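Local coordinates for protein fimbrial subunit CupB6 (Pseudomonas aeruginosa, PDB 5CYL) that probably serves as the adhesive tip of a chaperone-usher pilus, with likely parts in cell adhesion and biofilm formation, at residues Gly74-Asp79 with Ile83-Ser88; Val95-Pro100 with His106-Arg111; Ala171-Asn176 with Val181-Tyr186; Gly284-Asn289 with Gln293-Phe298. All coordinates share one frame; numbering follows the deposited sequence.

Contact 1: Gly74-Asp79 with Ile83-Ser88; sequences GTVASD and IGYRIS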
loop_
_atom_site.group_PDB
_atom_site.type_symbol
_atom_site.label_atom_id
_atom_site.label_comp_id
_atom_site.label_asym_id
_atom_site.label_seq_id
_atom_site.Cartn_x
_atom_site.Cartn_y
_atom_site.Cartn_z
ATOM N N GLY A 74 3.085 6.819 -18.968
ATOM C CA GLY A 74 1.881 6.779 -19.778
ATOM C C GLY A 74 0.674 6.443 -18.937
ATOM O O GLY A 74 -0.285 5.822 -19.405
ATOM N N THR A 75 0.691 6.903 -17.698
ATOM C CA THR A 75 -0.426 6.626 -16.790
ATOM C C THR A 75 -1.290 7.844 -16.519
ATOM O O THR A 75 -0.846 8.968 -16.714
ATOM C CB THR A 75 0.062 6.022 -15.459
ATOM O OG1 THR A 75 1.049 6.873 -14.890
ATOM C CG2 THR A 75 0.670 4.641 -15.700
ATOM N N VAL A 76 -2.506 7.585 -16.080
ATOM C CA VAL A 76 -3.387 8.636 -15.555
ATOM C C VAL A 76 -3.385 8.372 -14.050
ATOM O O VAL A 76 -3.457 7.217 -13.609
ATOM C CB VAL A 76 -4.835 8.567 -16.084
ATOM C CG1 VAL A 76 -4.849 8.779 -17.567
ATOM C CG2 VAL A 76 -5.485 7.248 -15.698
ATOM N N ALA A 77 -3.321 9.418 -13.257
ATOM C CA ALA A 77 -3.285 9.254 -11.814
ATOM C C ALA A 77 -4.497 8.523 -11.220
ATOM O O ALA A 77 -5.628 8.789 -11.535
ATOM C CB ALA A 77 -3.141 10.617 -11.154
ATOM N N SER A 78 -4.183 7.573 -10.356
ATOM C CA SER A 78 -5.165 6.787 -9.619
ATOM C C SER A 78 -5.646 7.528 -8.368
ATOM O O SER A 78 -5.025 8.458 -7.931
ATOM C CB SER A 78 -4.538 5.446 -9.204
ATOM O OG SER A 78 -5.355 4.724 -8.339
ATOM N N ASP A 79 -6.773 7.110 -7.818
ATOM C CA ASP A 79 -7.256 7.712 -6.598
ATOM C C ASP A 79 -6.163 7.550 -5.494
ATOM O O ASP A 79 -5.954 8.409 -4.662
ATOM C CB ASP A 79 -8.605 7.143 -6.158
ATOM C CG ASP A 79 -8.565 5.695 -5.851
ATOM O OD1 ASP A 79 -7.535 5.019 -6.142
ATOM O OD2 ASP A 79 -9.596 5.235 -5.322
ATOM N N ILE A 83 0.406 5.531 -7.475
ATOM C CA ILE A 83 -0.003 4.411 -8.318
ATOM C C ILE A 83 -0.775 4.931 -9.525
ATOM O O ILE A 83 -1.663 5.716 -9.394
ATOM C CB ILE A 83 -0.813 3.370 -7.538
ATOM C CG1 ILE A 83 0.098 2.683 -6.520
ATOM C CG2 ILE A 83 -1.362 2.298 -8.470
ATOM C CD1 ILE A 83 -0.623 1.700 -5.606
ATOM N N GLY A 84 -0.389 4.510 -10.713
ATOM C CA GLY A 84 -0.968 5.024 -11.964
ATOM C C GLY A 84 -1.695 3.947 -12.758
ATOM O O GLY A 84 -1.349 2.776 -12.695
ATOM N N TYR A 85 -2.718 4.372 -13.488
ATOM C CA TYR A 85 -3.554 3.453 -14.269
ATOM C C TYR A 85 -3.277 3.634 -15.751
ATOM O O TYR A 85 -3.307 4.757 -16.277
ATOM C CB TYR A 85 -5.026 3.693 -13.980
ATOM C CG TYR A 85 -5.971 2.793 -14.744
ATOM C CD1 TYR A 85 -5.882 1.409 -14.655
ATOM C CD2 TYR A 85 -6.961 3.336 -15.550
ATOM C CE1 TYR A 85 -6.747 0.591 -15.360
ATOM C CE2 TYR A 85 -7.866 2.528 -16.230
ATOM C CZ TYR A 85 -7.740 1.148 -16.149
ATOM O OH TYR A 85 -8.598 0.331 -16.825
ATOM N N ARG A 86 -2.995 2.526 -16.413
ATOM C CA ARG A 86 -2.708 2.506 -17.841
ATOM C C ARG A 86 -3.556 1.407 -18.470
ATOM O O ARG A 86 -3.572 0.277 -17.989
ATOM C CB ARG A 86 -1.216 2.186 -18.033
ATOM C CG ARG A 86 -0.676 2.253 -19.436
ATOM C CD ARG A 86 0.844 2.234 -19.373
ATOM N NE ARG A 86 1.379 0.980 -18.840
ATOM C CZ ARG A 86 2.618 0.811 -18.387
ATOM N NH1 ARG A 86 3.483 1.827 -18.376
ATOM N NH2 ARG A 86 3.021 -0.375 -17.929
ATOM N N ILE A 87 -4.265 1.715 -19.542
ATOM C CA ILE A 87 -5.056 0.685 -20.244
ATOM C C ILE A 87 -4.679 0.595 -21.721
ATOM O O ILE A 87 -4.553 1.579 -22.415
ATOM C CB ILE A 87 -6.564 0.894 -20.078
ATOM C CG1 ILE A 87 -7.311 -0.314 -20.647
ATOM C CG2 ILE A 87 -7.021 2.218 -20.694
ATOM C CD1 ILE A 87 -8.762 -0.421 -20.229
ATOM N N SER A 88 -4.455 -0.626 -22.170
ATOM C CA SER A 88 -4.057 -0.882 -23.570
ATOM C C SER A 88 -4.912 -1.984 -24.204
ATOM O O SER A 88 -5.481 -2.826 -23.522
ATOM C CB SER A 88 -2.569 -1.174 -23.677
ATOM O OG SER A 88 -2.154 -1.873 -22.532
HETATM O O HOH W 1 -1.783 8.217 -8.502
#
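Val76 and Tyr85 are the hydrogen-bonded pair of a short antiparallel beta hairpin, and their side chains lie side by side on the same face of the sheet. Val76 N donates to Tyr85 O and Tyr85 N to Val76 O, both bonds at 2.9 Å. Tyr85 holds CG opposite its own backbone N (chi1 180°), a setting that leads the ring off from the partner strand; Val76 CG2 packs on Tyr85 CB at 4.0 Å, and the ring turns only an edge to it. The phenol is fixed at the far end by Gln125 of strand 118-129.

Beside this pair, Thr75 rests CB against Gly84 CA at 3.8 Å. Its OG1 sits between backbone N and carbonyl carbon (chi1 54°) and bonds to Pro72 O, while the methyl crosses the stem of Arg86, CG2 to CB 3.9 Å. Thr75 and the preceding Gly74 both face Gly71 in a G1 beta bulge. Arg86 runs out extended and bends near its end, carrying its guanidinium to a salt bridge with Glu126 and a bond to Tyr73 O. Its aliphatic part runs beside Gly74, with Arg86 CG 3.6 Å from Gly74 O.

Contact 2: Val95-Pro100 with His106-Arg111; sequences VKRVIP and HALDKR
His106 opens the second strand with its imidazole laid against Pro100: the ring carbon Pro100 CG stands over one face, 3.9 Å from the ring centroid and 19° off the normal, a CH-pi contact. The rim nearest the proline is the inner one, with Pro100 CG 3.7 Å from His106 CG, while the outer nitrogen NE2 is hydrogen-bonded to Asp102 OD2, which probably helps to fix the ring's rotation. Two residues on, Leu108 divides its contacts between its two methyls. Leu108 CD1 meets Ile99 CG1 at 3.9 Å, the two side chains crossing at about a right angle; Leu108 CD2 lies alongside the stem of Arg97, 4.0 Å from its CB. Arg97 is extended from CG to NE and slides past the leucine, so that NH1 comes to 3.2 Å from Leu108 O, while its NH2 forms a salt bridge with Asp93. Leu108 and Asp109 together face Ile60 in a classic beta bulge. From within the bulge, Asp109 OD2 takes Arg111 NH1 in a salt bridge of 2.6 Å, met from above the carboxylate plane; Arg111 NH1 also bonds to Lys110 O. Strand 106-112 is an outermost strand of its sheet, beside strand 56-65, whereas strand 96-98 pairs with strand 83-90 in another sheet; Leu108 and Ile99 meet between these sheets, Leu108 also touching Val89 and Ile99 touching Trp64.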
loop_
_atom_site.group_PDB
_atom_site.type_symbol
_atom_site.label_atom_id
_atom_site.label_comp_id
_atom_site.label_asym_id
_atom_site.label_seq_id
_atom_site.Cartn_x
_atom_site.Cartn_y
_atom_site.Cartn_z
ATOM N N VAL A 95 -0.238 -6.238 -31.929
ATOM C CA VAL A 95 0.458 -5.114 -31.332
ATOM C C VAL A 95 -0.274 -4.641 -30.086
ATOM O O VAL A 95 -1.471 -4.448 -30.116
ATOM C CB VAL A 95 0.606 -3.949 -32.319
ATOM C CG1 VAL A 95 1.249 -2.752 -31.645
ATOM C CG2 VAL A 95 1.467 -4.366 -33.496
ATOM N N LYS A 96 0.462 -4.453 -28.997
ATOM C CA LYS A 96 -0.112 -3.912 -27.766
ATOM C C LYS A 96 -0.094 -2.400 -27.921
ATOM O O LYS A 96 0.957 -1.810 -28.110
ATOM C CB LYS A 96 0.708 -4.322 -26.552
ATOM C CG LYS A 96 -0.114 -4.814 -25.373
ATOM C CD LYS A 96 0.706 -5.580 -24.327
ATOM C CE LYS A 96 -0.041 -6.835 -23.842
ATOM N NZ LYS A 96 0.787 -7.904 -23.219
ATOM N N ARG A 97 -1.268 -1.794 -27.876
ATOM C CA ARG A 97 -1.377 -0.342 -27.996
ATOM C C ARG A 97 -2.059 0.236 -26.756
ATOM O O ARG A 97 -3.150 -0.197 -26.364
ATOM C CB ARG A 97 -2.132 0.045 -29.267
ATOM C CG ARG A 97 -1.369 -0.243 -30.541
ATOM C CD ARG A 97 -2.120 0.222 -31.781
ATOM N NE ARG A 97 -1.445 -0.207 -33.011
ATOM C CZ ARG A 97 -1.680 -1.376 -33.615
ATOM N NH1 ARG A 97 -2.536 -2.260 -33.099
ATOM N NH2 ARG A 97 -1.033 -1.653 -34.732
ATOM N N VAL A 98 -1.404 1.228 -26.161
ATOM C CA VAL A 98 -1.935 1.889 -24.986
ATOM C C VAL A 98 -2.900 2.988 -25.432
ATOM O O VAL A 98 -2.617 3.720 -26.378
ATOM C CB VAL A 98 -0.816 2.500 -24.137
ATOM C CG1 VAL A 98 -0.228 3.751 -24.791
ATOM C CG2 VAL A 98 -1.335 2.859 -22.756
ATOM N N ILE A 99 -4.059 3.070 -24.795
ATOM C CA ILE A 99 -5.004 4.132 -25.106
ATOM C C ILE A 99 -4.299 5.403 -24.699
ATOM O O ILE A 99 -3.791 5.487 -23.601
ATOM C CB ILE A 99 -6.314 3.938 -24.359
ATOM C CG1 ILE A 99 -6.940 2.581 -24.770
ATOM C CG2 ILE A 99 -7.253 5.121 -24.605
ATOM C CD1 ILE A 99 -7.992 2.083 -23.829
ATOM N N PRO A 100 -4.238 6.395 -25.586
ATOM C CA PRO A 100 -3.472 7.581 -25.237
ATOM C C PRO A 100 -4.284 8.646 -24.539
ATOM O O PRO A 100 -5.514 8.626 -24.590
ATOM C CB PRO A 100 -3.032 8.132 -26.596
ATOM C CG PRO A 100 -4.113 7.724 -27.531
ATOM C CD PRO A 100 -4.677 6.416 -26.990
ATOM N N HIS A 106 -7.949 7.611 -30.996
ATOM C CA HIS A 106 -6.929 7.011 -31.880
ATOM C C HIS A 106 -7.357 5.635 -32.320
ATOM O O HIS A 106 -8.035 4.923 -31.569
ATOM C CB HIS A 106 -5.591 6.906 -31.165
ATOM C CG HIS A 106 -4.798 8.176 -31.174
ATOM N ND1 HIS A 106 -3.433 8.201 -31.379
ATOM C CD2 HIS A 106 -5.181 9.467 -31.040
ATOM C CE1 HIS A 106 -3.009 9.452 -31.340
ATOM N NE2 HIS A 106 -4.050 10.240 -31.150
ATOM N N ALA A 107 -6.976 5.258 -33.528
ATOM C CA ALA A 107 -7.411 3.983 -34.062
ATOM C C ALA A 107 -6.470 2.885 -33.593
ATOM O O ALA A 107 -5.307 2.872 -33.966
ATOM C CB ALA A 107 -7.471 4.056 -35.573
ATOM N N LEU A 108 -7.000 1.974 -32.782
ATOM C CA LEU A 108 -6.151 0.972 -32.133
ATOM C C LEU A 108 -6.344 -0.432 -32.620
ATOM O O LEU A 108 -5.479 -1.276 -32.414
ATOM C CB LEU A 108 -6.313 1.006 -30.618
ATOM C CG LEU A 108 -6.093 2.417 -30.069
ATOM C CD1 LEU A 108 -6.531 2.473 -28.614
ATOM C CD2 LEU A 108 -4.673 2.934 -30.298
ATOM N N ASP A 109 -7.494 -0.688 -33.230
ATOM C CA ASP A 109 -7.831 -1.998 -33.770
ATOM C C ASP A 109 -8.924 -1.828 -34.811
ATOM O O ASP A 109 -9.607 -0.811 -34.851
ATOM C CB ASP A 109 -8.265 -2.938 -32.650
ATOM C CG ASP A 109 -7.859 -4.368 -32.892
ATOM O OD1 ASP A 109 -7.159 -4.645 -33.903
ATOM O OD2 ASP A 109 -8.253 -5.244 -32.078
ATOM N N LYS A 110 -9.056 -2.823 -35.668
ATOM C CA LYS A 110 -10.196 -2.924 -36.587
ATOM C C LYS A 110 -10.758 -4.325 -36.514
ATOM O O LYS A 110 -10.077 -5.243 -36.089
ATOM C CB LYS A 110 -9.808 -2.530 -38.001
ATOM C CG LYS A 110 -8.325 -2.595 -38.279
ATOM C CD LYS A 110 -7.938 -2.021 -39.650
ATOM C CE LYS A 110 -8.589 -0.675 -39.931
ATOM N NZ LYS A 110 -8.059 0.009 -41.149
ATOM N N ARG A 111 -12.021 -4.461 -36.878
ATOM C CA ARG A 111 -12.697 -5.761 -36.888
ATOM C C ARG A 111 -13.413 -5.909 -38.211
ATOM O O ARG A 111 -14.110 -4.984 -38.645
ATOM C CB ARG A 111 -13.693 -5.864 -35.743
ATOM C CG ARG A 111 -13.074 -6.170 -34.394
ATOM C CD ARG A 111 -12.414 -7.524 -34.390
ATOM N NE ARG A 111 -11.869 -7.866 -33.089
ATOM C CZ ARG A 111 -10.675 -7.500 -32.653
ATOM N NH1 ARG A 111 -9.887 -6.761 -33.411
ATOM N NH2 ARG A 111 -10.264 -7.872 -31.451
#

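Contact 3: Ala171-Asn176 with Val181-Tyr186; sequences AVPADN and VCRKPY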
loop_
_atom_site.group_PDB
_atom_site.type_symbol
_atom_site.label_atom_id
_atom_site.label_comp_id
_atom_site.label_asym_id
_atom_site.label_seq_id
_atom_site.Cartn_x
_atom_site.Cartn_y
_atom_site.Cartn_z
ATOM N N ALA A 171 -10.713 9.388 -37.402
ATOM C CA ALA A 171 -11.690 10.389 -37.883
ATOM C C ALA A 171 -13.090 9.823 -37.692
ATOM O O ALA A 171 -13.344 8.673 -38.018
ATOM C CB ALA A 171 -11.450 10.736 -39.321
ATOM N N VAL A 172 -13.989 10.604 -37.104
ATOM C CA VAL A 172 -15.363 10.142 -36.911
ATOM C C VAL A 172 -16.216 10.935 -37.882
ATOM O O VAL A 172 -16.281 12.150 -37.771
ATOM C CB VAL A 172 -15.903 10.311 -35.473
ATOM C CG1 VAL A 172 -17.310 9.745 -35.399
ATOM C CG2 VAL A 172 -15.020 9.592 -34.466
ATOM N N PRO A 173 -16.870 10.258 -38.839
ATOM C CA PRO A 173 -17.633 11.012 -39.832
ATOM C C PRO A 173 -18.768 11.840 -39.250
ATOM O O PRO A 173 -19.419 11.412 -38.284
ATOM C CB PRO A 173 -18.192 9.913 -40.740
ATOM C CG PRO A 173 -17.178 8.832 -40.664
ATOM C CD PRO A 173 -16.741 8.841 -39.225
ATOM N N ALA A 174 -18.956 13.014 -39.854
ATOM C CA ALA A 174 -20.048 13.948 -39.535
ATOM C C ALA A 174 -21.449 13.358 -39.809
ATOM O O ALA A 174 -22.376 13.618 -39.066
ATOM C CB ALA A 174 -19.862 15.252 -40.299
ATOM N N ASP A 175 -21.560 12.535 -40.850
ATOM C CA ASP A 175 -22.823 11.936 -41.308
ATOM C C ASP A 175 -23.460 10.871 -40.392
ATOM O O ASP A 175 -22.790 10.183 -39.644
ATOM C CB ASP A 175 -22.635 11.326 -42.698
ATOM C CG ASP A 175 -21.778 10.077 -42.685
ATOM O OD1 ASP A 175 -22.141 9.108 -42.010
ATOM O OD2 ASP A 175 -20.724 10.070 -43.349
ATOM N N ASN A 176 -24.785 10.763 -40.486
ATOM C CA ASN A 176 -25.566 9.795 -39.720
ATOM C C ASN A 176 -26.204 8.693 -40.573
ATOM O O ASN A 176 -27.090 7.985 -40.104
ATOM C CB ASN A 176 -26.638 10.503 -38.891
ATOM C CG ASN A 176 -27.355 9.569 -37.928
ATOM O OD1 ASN A 176 -28.160 10.008 -37.112
ATOM N ND2 ASN A 176 -27.066 8.279 -38.020
ATOM N N VAL A 181 -25.651 4.551 -38.014
ATOM C CA VAL A 181 -24.254 4.159 -38.214
ATOM C C VAL A 181 -23.536 4.296 -36.899
ATOM O O VAL A 181 -23.807 5.227 -36.164
ATOM C CB VAL A 181 -23.508 5.081 -39.183
ATOM C CG1 VAL A 181 -22.083 4.641 -39.304
ATOM C CG2 VAL A 181 -24.115 5.045 -40.545
ATOM N N CYS A 182 -22.606 3.380 -36.641
ATOM C CA CYS A 182 -21.764 3.412 -35.434
ATOM C C CYS A 182 -20.854 4.663 -35.369
ATOM O O CYS A 182 -19.816 4.689 -36.039
ATOM C CB CYS A 182 -20.900 2.134 -35.344
ATOM S SG CYS A 182 -21.866 0.654 -35.008
ATOM N N ARG A 183 -21.193 5.652 -34.533
ATOM C CA ARG A 183 -20.323 6.841 -34.386
ATOM C C ARG A 183 -20.140 7.390 -32.965
ATOM O O ARG A 183 -19.259 8.207 -32.741
ATOM C CB ARG A 183 -20.823 8.014 -35.235
ATOM C CG ARG A 183 -21.564 7.709 -36.511
ATOM C CD ARG A 183 -20.782 8.074 -37.753
ATOM N NE ARG A 183 -20.151 6.881 -38.271
ATOM C CZ ARG A 183 -19.970 6.631 -39.551
ATOM N NH1 ARG A 183 -20.399 7.492 -40.463
ATOM N NH2 ARG A 183 -19.377 5.504 -39.907
ATOM N N LYS A 184 -20.999 7.020 -32.022
ATOM C CA LYS A 184 -21.029 7.680 -30.697
ATOM C C LYS A 184 -20.061 6.954 -29.746
ATOM O O LYS A 184 -19.826 5.737 -29.885
ATOM C CB LYS A 184 -22.463 7.814 -30.145
ATOM N N PRO A 185 -19.448 7.696 -28.810
ATOM C CA PRO A 185 -18.486 7.034 -27.925
ATOM C C PRO A 185 -19.107 6.344 -26.711
ATOM O O PRO A 185 -20.211 6.643 -26.341
ATOM C CB PRO A 185 -17.627 8.197 -27.441
ATOM C CG PRO A 185 -18.589 9.336 -27.399
ATOM C CD PRO A 185 -19.491 9.156 -28.594
ATOM N N TYR A 186 -18.346 5.442 -26.104
ATOM C CA TYR A 186 -18.644 4.857 -24.803
ATOM C C TYR A 186 -17.697 5.452 -23.783
ATOM O O TYR A 186 -16.496 5.180 -23.829
ATOM C CB TYR A 186 -18.382 3.376 -24.887
ATOM C CG TYR A 186 -18.606 2.581 -23.639
ATOM C CD1 TYR A 186 -19.527 2.976 -22.679
ATOM C CD2 TYR A 186 -17.963 1.361 -23.469
ATOM C CE1 TYR A 186 -19.781 2.176 -21.564
ATOM C CE2 TYR A 186 -18.191 0.565 -22.361
ATOM C CZ TYR A 186 -19.109 0.963 -21.426
ATOM O OH TYR A 186 -19.316 0.161 -20.333
#
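Two bends in Arg183, at chi2 (-111°) and chi3 (98°), fold its guanidinium back over Pro173 and bring NH1 to the carboxylate of Asp175. Asp175 answers with CG placed between its own backbone N and carbonyl carbon (chi1 71°), a rotation that brings the carboxylate toward the arginine. The resulting salt bridge joins Asp175 OD1 to Arg183 NH1 at 2.8 Å. The oxygen arrives at the guanidinium edge, near its plane, but the two flat groups are twisted well away from a coplanar, two-pronged pairing.

One face of the guanidinium is covered by the proline ring, Pro173 CG standing 3.5 Å from Arg183 NH1. Val181 lies beneath the other face, its exact place doubtful. Elsewhere on the edge Arg183 NE donates to Cys182 O at 3.1 Å; the acceptor lies in the guanidinium plane, but the donor meets the carbonyl from above its own plane. The head group is thus gripped from two directions. NH2 adds a long, weak ion pair with Asp158. Nearer the backbone, Val172 CG1 packs on Arg183 CB at 3.9 Å, the two side chains running in opposite directions.

This irregular surface loop, joined by a salt bridge and by a proline ring packed on a guanidinium face, leads into strand 185-189, an outermost strand of a four-stranded antiparallel sheet, with the Cys10-Cys182 disulfide tying the lead-in to strand 6-22.

Contact 4: Gly284-Asn289 with Gln293-Phe298; sequences GIVVKN and QQRIRF
Backbone hydrogen bonds draw Val287 and Asn289 to the returning chain. Ile296 N donates to Val287 O at 2.7 Å, and Asn289 N donates to Gln294 O at 2.9 Å. Between them Lys288 and Arg295 make a single backbone bridge, and nearer the turn Gln293 N reaches Asn289 O in a weak bond. The turn itself is stapled by Asn289 OD1, which accepts from Asp292 N.

Apolar contacts lie on the inner side. Val287 brings CG2 to the edge of the Phe298 ring, 3.5 Å from CZ, the valine side chain set square to that of the phenylalanine. Ile296 CG2 lies over a face of the same ring, while its other branch, bent at chi2 (-62°), sends CD1 to Asn289 CB at 3.8 Å. Phe258 of strand 255-260 touches both Ile296 and Phe298, and Phe356 of strand 352-361 packs on Val287.

Charged and polar side chains gather on the outer side. The extended Arg295 lays its guanidinium over Val286, CG1 standing 3.6 Å above the plane toward the rim. Lys288, also extended, carries NZ to Gln293 OE1 for a weak bond of 3.4 Å; the bend in Gln293 brings the amide there, while its NE2 is bonded to Gly290 O.

This hairpin-like return belongs to the fimbrial domain. The contact probably rests mainly on main-chain bonds and a buried valine, isoleucine and phenylalanine, whereas the outer lysine and glutamine add a weak polar link that probably contributes little to holding the two segments together.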
loop_
_atom_site.group_PDB
_atom_site.type_symbol
_atom_site.label_atom_id
_atom_site.label_comp_id
_atom_site.label_asym_id
_atom_site.label_seq_id
_atom_site.Cartn_x
_atom_site.Cartn_y
_atom_site.Cartn_z
ATOM N N GLY A 284 15.655 2.905 40.014
ATOM C CA GLY A 284 14.747 2.713 38.922
ATOM C C GLY A 284 15.413 1.910 37.856
ATOM O O GLY A 284 16.586 1.516 38.002
ATOM N N ILE A 285 14.695 1.701 36.761
ATOM C CA ILE A 285 15.260 1.015 35.598
ATOM C C ILE A 285 15.334 1.967 34.378
ATOM O O ILE A 285 14.388 2.708 34.105
ATOM C CB ILE A 285 14.421 -0.210 35.283
ATOM C CG1 ILE A 285 14.604 -1.237 36.371
ATOM C CG2 ILE A 285 14.856 -0.830 33.986
ATOM C CD1 ILE A 285 13.545 -2.288 36.357
ATOM N N VAL A 286 16.458 1.974 33.670
ATOM C CA VAL A 286 16.533 2.718 32.405
ATOM C C VAL A 286 16.704 1.788 31.200
ATOM O O VAL A 286 17.508 0.874 31.251
ATOM C CB VAL A 286 17.640 3.787 32.402
ATOM C CG1 VAL A 286 17.207 4.980 33.225
ATOM C CG2 VAL A 286 18.934 3.230 32.918
ATOM N N VAL A 287 15.993 2.045 30.101
ATOM C CA VAL A 287 16.137 1.241 28.893
ATOM C C VAL A 287 16.602 2.087 27.727
ATOM O O VAL A 287 15.981 3.114 27.371
ATOM C CB VAL A 287 14.832 0.571 28.499
ATOM C CG1 VAL A 287 15.075 -0.495 27.439
ATOM C CG2 VAL A 287 14.195 -0.034 29.716
ATOM N N LYS A 288 17.679 1.635 27.096
ATOM C CA LYS A 288 18.268 2.392 26.021
ATOM C C LYS A 288 17.943 1.833 24.615
ATOM O O LYS A 288 18.172 0.660 24.343
ATOM C CB LYS A 288 19.748 2.459 26.247
ATOM C CG LYS A 288 20.422 3.228 25.162
ATOM C CD LYS A 288 21.862 2.820 25.162
ATOM C CE LYS A 288 22.634 3.787 24.334
ATOM N NZ LYS A 288 24.089 3.491 24.367
ATOM N N ASN A 289 17.424 2.701 23.737
ATOM C CA ASN A 289 17.062 2.372 22.356
ATOM C C ASN A 289 18.354 2.289 21.541
ATOM O O ASN A 289 19.103 3.250 21.440
ATOM C CB ASN A 289 16.071 3.413 21.809
ATOM C CG ASN A 289 15.731 3.244 20.322
ATOM O OD1 ASN A 289 16.549 2.814 19.493
ATOM N ND2 ASN A 289 14.526 3.628 19.973
ATOM N N GLN A 293 19.778 5.536 20.219
ATOM C CA GLN A 293 20.769 5.701 21.283
ATOM C C GLN A 293 20.260 6.528 22.456
ATOM O O GLN A 293 21.043 7.036 23.215
ATOM C CB GLN A 293 22.091 6.262 20.733
ATOM C CG GLN A 293 22.762 5.244 19.838
ATOM C CD GLN A 293 23.552 4.197 20.632
ATOM O OE1 GLN A 293 24.605 4.506 21.170
ATOM N NE2 GLN A 293 23.055 2.973 20.693
ATOM N N GLN A 294 18.954 6.671 22.588
ATOM C CA GLN A 294 18.374 7.496 23.634
ATOM C C GLN A 294 17.579 6.593 24.531
ATOM O O GLN A 294 17.089 5.563 24.082
ATOM C CB GLN A 294 17.487 8.590 23.042
ATOM C CG GLN A 294 18.144 9.396 21.938
ATOM C CD GLN A 294 19.286 10.218 22.423
ATOM O OE1 GLN A 294 19.139 10.929 23.393
ATOM N NE2 GLN A 294 20.443 10.096 21.780
ATOM N N ARG A 295 17.447 6.980 25.784
ATOM C CA ARG A 295 16.666 6.201 26.703
ATOM C C ARG A 295 15.192 6.318 26.362
ATOM O O ARG A 295 14.685 7.425 26.123
ATOM C CB ARG A 295 16.902 6.682 28.132
ATOM C CG ARG A 295 18.248 6.296 28.675
ATOM C CD ARG A 295 18.494 6.924 30.002
ATOM N NE ARG A 295 19.775 6.448 30.504
ATOM C CZ ARG A 295 20.385 6.885 31.603
ATOM N NH1 ARG A 295 19.813 7.793 32.374
ATOM N NH2 ARG A 295 21.576 6.407 31.945
ATOM N N ILE A 296 14.504 5.185 26.345
ATOM C CA ILE A 296 13.063 5.155 26.127
ATOM C C ILE A 296 12.300 5.982 27.166
ATOM O O ILE A 296 12.653 5.957 28.353
ATOM C CB ILE A 296 12.590 3.686 26.197
ATOM C CG1 ILE A 296 13.181 2.896 25.041
ATOM C CG2 ILE A 296 11.055 3.550 26.199
ATOM C CD1 ILE A 296 12.774 3.363 23.643
ATOM N N ARG A 297 11.225 6.630 26.737
ATOM C CA ARG A 297 10.302 7.288 27.664
ATOM C C ARG A 297 9.100 6.422 27.856
ATOM O O ARG A 297 8.540 5.910 26.876
ATOM C CB ARG A 297 9.879 8.636 27.112
ATOM C CG ARG A 297 10.972 9.686 27.269
ATOM C CD ARG A 297 11.385 10.271 25.940
ATOM N NE ARG A 297 10.643 11.466 25.651
ATOM C CZ ARG A 297 11.179 12.675 25.603
ATOM N NH1 ARG A 297 12.492 12.846 25.804
ATOM N NH2 ARG A 297 10.398 13.727 25.340
ATOM N N PHE A 298 8.674 6.219 29.088
ATOM C CA PHE A 298 7.606 5.273 29.349
ATOM C C PHE A 298 6.284 5.956 29.526
ATOM O O PHE A 298 5.472 5.554 30.324
ATOM C CB PHE A 298 7.923 4.400 30.549
ATOM C CG PHE A 298 9.069 3.487 30.318
ATOM C CD1 PHE A 298 8.884 2.294 29.674
ATOM C CD2 PHE A 298 10.332 3.845 30.701
ATOM C CE1 PHE A 298 9.943 1.456 29.446
ATOM C CE2 PHE A 298 11.394 3.025 30.464
ATOM C CZ PHE A 298 11.199 1.826 29.836
#

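How the contacts relate
From the N terminus the four contacts follow one another in series, none nested in or crossing another. Contact 1 closes the hairpin between strands 76-77 and 83-90. Contact 2 then closes the loop from strand 96-98 to strand 106-112; it touches contact 1 directly, Ile87 O lying 2.9 Å from Ile99 N where strands 83-90 and 96-98 run side by side. Contact 3 closes the loop ahead of strand 185-189, which shares a four-stranded sheet with strand 106-112; its centre is about 17 Å from that of contact 2. Contact 4 stands apart in the fimbrial domain, closing the turn after strand 283-289, with its centre about 63 Å from that of contact 2.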